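Glutathione transferase (Lolium rigidum, PDB 6ZB6) probably conjugates glutathione to electrophilic xenobiotics, herbicides among them, as a phi class glutathione transferase. Local coordinates at residues Y79-G82 with E83-L86; E103-A106 with H107-P111. One frame throughout, in Å; residues are numbered along the deposited sequence.

Contact 1 (Y79-G82 with E83-L86); sequences YKTG and EVDL. With NA (sodium ion), chain L.
Lys80 bends back over the loop to meet both Val84 and Asp85, and its polar contact is a modest one: NZ donates a weak hydrogen bond to Val84 O at 3.3 Å. With CG trans to the backbone N, the chain bends at chi2 (63°) and again at chi4 (70°), the extended chi3 between them, which brings the ammonium group round to the carbonyl. The second polar bond is local to the turn, where the Thr81 hydroxyl donates in the carbonyl plane to the carbonyl O of Tyr79, the residue that follows helix 68-78, with OG1 and O 3.3 Å apart.

Van der Waals contacts complete the turn. The methyl CG2 of Thr81 lies alongside Glu83 CB at 3.4 Å, the two side chains pointing the same way, whereas Val84 CG2 crosses at a slant to meet Thr81 CB and OG1, 4.0 Å from the latter. Between Thr81 and Glu83, Gly82 has a positive phi of 103°, where a CB would be jammed against the preceding carbonyl O.

Metal coordination centres on Asp85. Its OD1 binds a sodium ion at 2.6 Å and also accepts from Arg88 N; Leu87 belongs to the same metal site. A water coordinates the sodium at 2.5 Å and accepts from Leu86 N, tying the ion to the backbone as well. Lys80 NZ stops 4.4 Å from Asp85 OD1, and it is the methylene CE that touches this oxygen.

The carboxylate oxygen is therefore committed to a metal and a backbone N-H, while the lysine charge probably adds at most a longer-range attraction on this surface loop.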
# COMPACT_ATOMS: atom_id res chain seq x y z
N TYR A 79 11.38 -10.40 -11.23
CA TYR A 79 10.59 -11.61 -11.38
C TYR A 79 9.60 -11.54 -12.53
O TYR A 79 8.66 -12.33 -12.56
CB TYR A 79 9.87 -11.94 -10.07
CG TYR A 79 10.84 -12.23 -8.95
CD1 TYR A 79 11.49 -13.45 -8.87
CD2 TYR A 79 11.11 -11.27 -7.98
CE1 TYR A 79 12.38 -13.72 -7.84
CE2 TYR A 79 11.99 -11.52 -6.96
CZ TYR A 79 12.63 -12.74 -6.89
OH TYR A 79 13.51 -12.98 -5.86
N LYS A 80 9.80 -10.61 -13.47
CA LYS A 80 8.86 -10.39 -14.57
C LYS A 80 8.43 -11.71 -15.18
O LYS A 80 9.25 -12.45 -15.74
CB LYS A 80 9.49 -9.47 -15.63
CG LYS A 80 8.58 -9.18 -16.82
CD LYS A 80 7.32 -8.42 -16.41
CE LYS A 80 6.40 -8.15 -17.61
NZ LYS A 80 5.75 -9.39 -18.16
N THR A 81 7.14 -12.03 -15.02
CA THR A 81 6.63 -13.37 -15.29
C THR A 81 6.30 -13.56 -16.76
O THR A 81 6.72 -14.55 -17.38
CB THR A 81 5.37 -13.65 -14.45
OG1 THR A 81 5.65 -13.46 -13.06
CG2 THR A 81 4.90 -15.08 -14.67
N GLY A 82 5.56 -12.62 -17.34
CA GLY A 82 4.88 -12.86 -18.60
C GLY A 82 3.40 -13.11 -18.34
O GLY A 82 2.54 -12.62 -19.08
N GLU A 83 3.11 -13.88 -17.29
CA GLU A 83 1.75 -14.03 -16.79
C GLU A 83 1.25 -12.78 -16.07
O GLU A 83 0.04 -12.56 -16.00
CB GLU A 83 1.69 -15.25 -15.85
CG GLU A 83 0.41 -15.39 -15.02
CD GLU A 83 0.63 -16.26 -13.78
OE1 GLU A 83 1.62 -17.02 -13.74
OE2 GLU A 83 -0.20 -16.18 -12.85
N VAL A 84 2.16 -11.95 -15.54
CA VAL A 84 1.82 -10.75 -14.80
C VAL A 84 2.62 -9.58 -15.37
O VAL A 84 3.84 -9.66 -15.46
CB VAL A 84 2.10 -10.90 -13.29
CG1 VAL A 84 1.29 -9.91 -12.48
CG2 VAL A 84 1.83 -12.33 -12.84
N ASP A 85 1.92 -8.52 -15.76
CA ASP A 85 2.56 -7.28 -16.22
C ASP A 85 1.85 -6.12 -15.54
O ASP A 85 0.86 -5.59 -16.06
CB ASP A 85 2.50 -7.17 -17.74
CG ASP A 85 3.28 -5.97 -18.27
OD1 ASP A 85 4.11 -5.40 -17.52
OD2 ASP A 85 3.05 -5.59 -19.44
N LEU A 86 2.36 -5.72 -14.37
CA LEU A 86 1.75 -4.64 -13.61
C LEU A 86 2.33 -3.27 -13.96
O LEU A 86 1.69 -2.26 -13.66
CB LEU A 86 1.91 -4.89 -12.11
CG LEU A 86 1.11 -6.10 -11.61
CD1 LEU A 86 1.49 -6.49 -10.19
CD2 LEU A 86 -0.39 -5.78 -11.68
NA NA L . 5.45 -5.36 -15.24
O HOH W 1 4.73 -6.79 -13.25
O HOH W 2 6.33 -4.49 -17.79

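Contact 2 (E103-A106 with H107-P111); sequences EVDA and HTYNP. With NA (sodium ion), chain J.
Val104 O receives two backbone N-H groups, Thr108 N at 2.7 Å and Tyr109 N at 2.8 Å, from opposite faces of its carbonyl plane, as the helix widens from i+4 to i+5 bonding; Asp105 O continues the wider pattern to Asn110 N, and Pro111 then has no N-H to give. Ala106 O meets the proline ring instead, 3.3 Å from Pro111 CD, and a water donates to the same oxygen.

Glu103 and His107 run side by side on the exposed flank. Glu103 OE1 reaches the imidazole at its edge, 3.4 Å from His107 CD2, and one water bridges OE1 and His107 NE2. With CG placed beside the backbone N (chi1 -60°), the His107 ring also lies against Ala106, whose CB makes a CH-pi contact over one face, 4.0 Å from the ring centroid.

On the buried flank, Asp105 OD1 comes obliquely to the Tyr109 ring, 3.6 Å from CD1, with the carboxylate and ring planes 44° apart. Asp105 OD1 and Asn110 OD1 share a water that sits at the tyrosine edge. Asp105 and Tyr109 are also held from outside, Asp105 OD2 by a salt bridge to Arg69 and Tyr109 OH by a hydrogen bond to Thr176.

Thr108 faces helix 133-156 and binds a sodium ion through OG1 at 2.8 Å.

Together, the doubly used carbonyl, the wide turn and the proline make a pi-bulge with a kink, set in the long helix 92-127 of the all-helical part of the glutathione transferase fold.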
# COMPACT_ATOMS: atom_id res chain seq x y z
N GLU A 103 1.48 8.01 -9.14
CA GLU A 103 1.76 9.31 -8.55
C GLU A 103 0.54 9.90 -7.86
O GLU A 103 0.67 10.53 -6.80
CB GLU A 103 2.26 10.29 -9.62
CG GLU A 103 3.62 9.91 -10.26
CD GLU A 103 4.74 9.83 -9.25
OE1 GLU A 103 4.89 10.78 -8.44
OE2 GLU A 103 5.47 8.81 -9.26
N VAL A 104 -0.65 9.71 -8.44
CA VAL A 104 -1.86 10.20 -7.78
C VAL A 104 -1.99 9.59 -6.39
O VAL A 104 -2.30 10.29 -5.42
CB VAL A 104 -3.11 9.92 -8.63
CG1 VAL A 104 -4.35 10.27 -7.81
CG2 VAL A 104 -3.09 10.72 -9.92
N ASP A 105 -1.76 8.28 -6.28
CA ASP A 105 -1.80 7.67 -4.95
C ASP A 105 -0.80 8.33 -4.03
O ASP A 105 -1.14 8.73 -2.92
CB ASP A 105 -1.53 6.17 -5.01
CG ASP A 105 -1.29 5.58 -3.61
OD1 ASP A 105 -2.24 5.58 -2.79
OD2 ASP A 105 -0.16 5.13 -3.30
N ALA A 106 0.46 8.48 -4.49
CA ALA A 106 1.50 8.99 -3.62
C ALA A 106 1.23 10.43 -3.18
O ALA A 106 1.49 10.79 -2.02
CB ALA A 106 2.87 8.89 -4.35
N HIS A 107 0.68 11.27 -4.06
CA HIS A 107 0.65 12.69 -3.77
C HIS A 107 -0.74 13.32 -3.68
O HIS A 107 -0.83 14.50 -3.32
CB HIS A 107 1.46 13.46 -4.82
CG HIS A 107 2.89 13.04 -4.84
ND1 HIS A 107 3.74 13.29 -3.79
CD2 HIS A 107 3.59 12.32 -5.75
CE1 HIS A 107 4.93 12.77 -4.07
NE2 HIS A 107 4.86 12.17 -5.25
N THR A 108 -1.80 12.58 -4.00
CA THR A 108 -3.13 13.17 -3.91
C THR A 108 -4.04 12.30 -3.05
O THR A 108 -4.61 12.78 -2.07
CB THR A 108 -3.71 13.37 -5.31
OG1 THR A 108 -2.99 14.41 -5.98
CG2 THR A 108 -5.18 13.75 -5.24
N TYR A 109 -4.15 11.01 -3.39
CA TYR A 109 -5.07 10.13 -2.67
C TYR A 109 -4.53 9.77 -1.30
O TYR A 109 -5.22 9.94 -0.29
CB TYR A 109 -5.34 8.87 -3.51
CG TYR A 109 -6.16 7.76 -2.86
CD1 TYR A 109 -5.57 6.84 -2.01
CD2 TYR A 109 -7.51 7.61 -3.14
CE1 TYR A 109 -6.31 5.80 -1.43
CE2 TYR A 109 -8.26 6.58 -2.57
CZ TYR A 109 -7.66 5.68 -1.73
OH TYR A 109 -8.39 4.67 -1.17
N ASN A 110 -3.29 9.29 -1.22
CA ASN A 110 -2.83 8.87 0.09
C ASN A 110 -2.67 10.05 1.06
O ASN A 110 -2.95 9.88 2.25
CB ASN A 110 -1.51 8.09 0.02
CG ASN A 110 -1.33 7.20 1.23
OD1 ASN A 110 -2.21 6.37 1.55
ND2 ASN A 110 -0.25 7.39 1.96
N PRO A 111 -2.24 11.24 0.62
CA PRO A 111 -2.22 12.37 1.56
C PRO A 111 -3.59 12.76 2.09
O PRO A 111 -3.68 13.33 3.18
CB PRO A 111 -1.59 13.50 0.73
CG PRO A 111 -0.65 12.77 -0.16
CD PRO A 111 -1.42 11.54 -0.58
NA NA J . -3.89 16.94 -5.07
O HOH W 3 6.51 10.19 -6.23
O HOH W 4 -3.25 4.76 -0.39
O HOH W 5 1.77 9.58 0.39
O HOH W 6 -2.32 17.55 -2.95

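Overall arrangement
Contact 1 precedes contact 2 along the chain: residues 79-86 lie in the first part of the loop between helix 68-78 and helix 92-127, and residues 103-111 lie within the latter. Their centres are 25 Å apart and their nearest atoms about 11 Å, so they do not touch. Contact 1 sits at the surface, in the connection from the thioredoxin-like portion to the helical portion, whereas contact 2 is partly buried and packs against helix 133-156. Contact 2 also reaches back to helix 68-78, which contact 1 follows, and so joins the two portions a second time. In contact 2 the Asn110 side chain comes to about 8 Å from the bound S-(p-nitrobenzyl)glutathione, too far for direct contact.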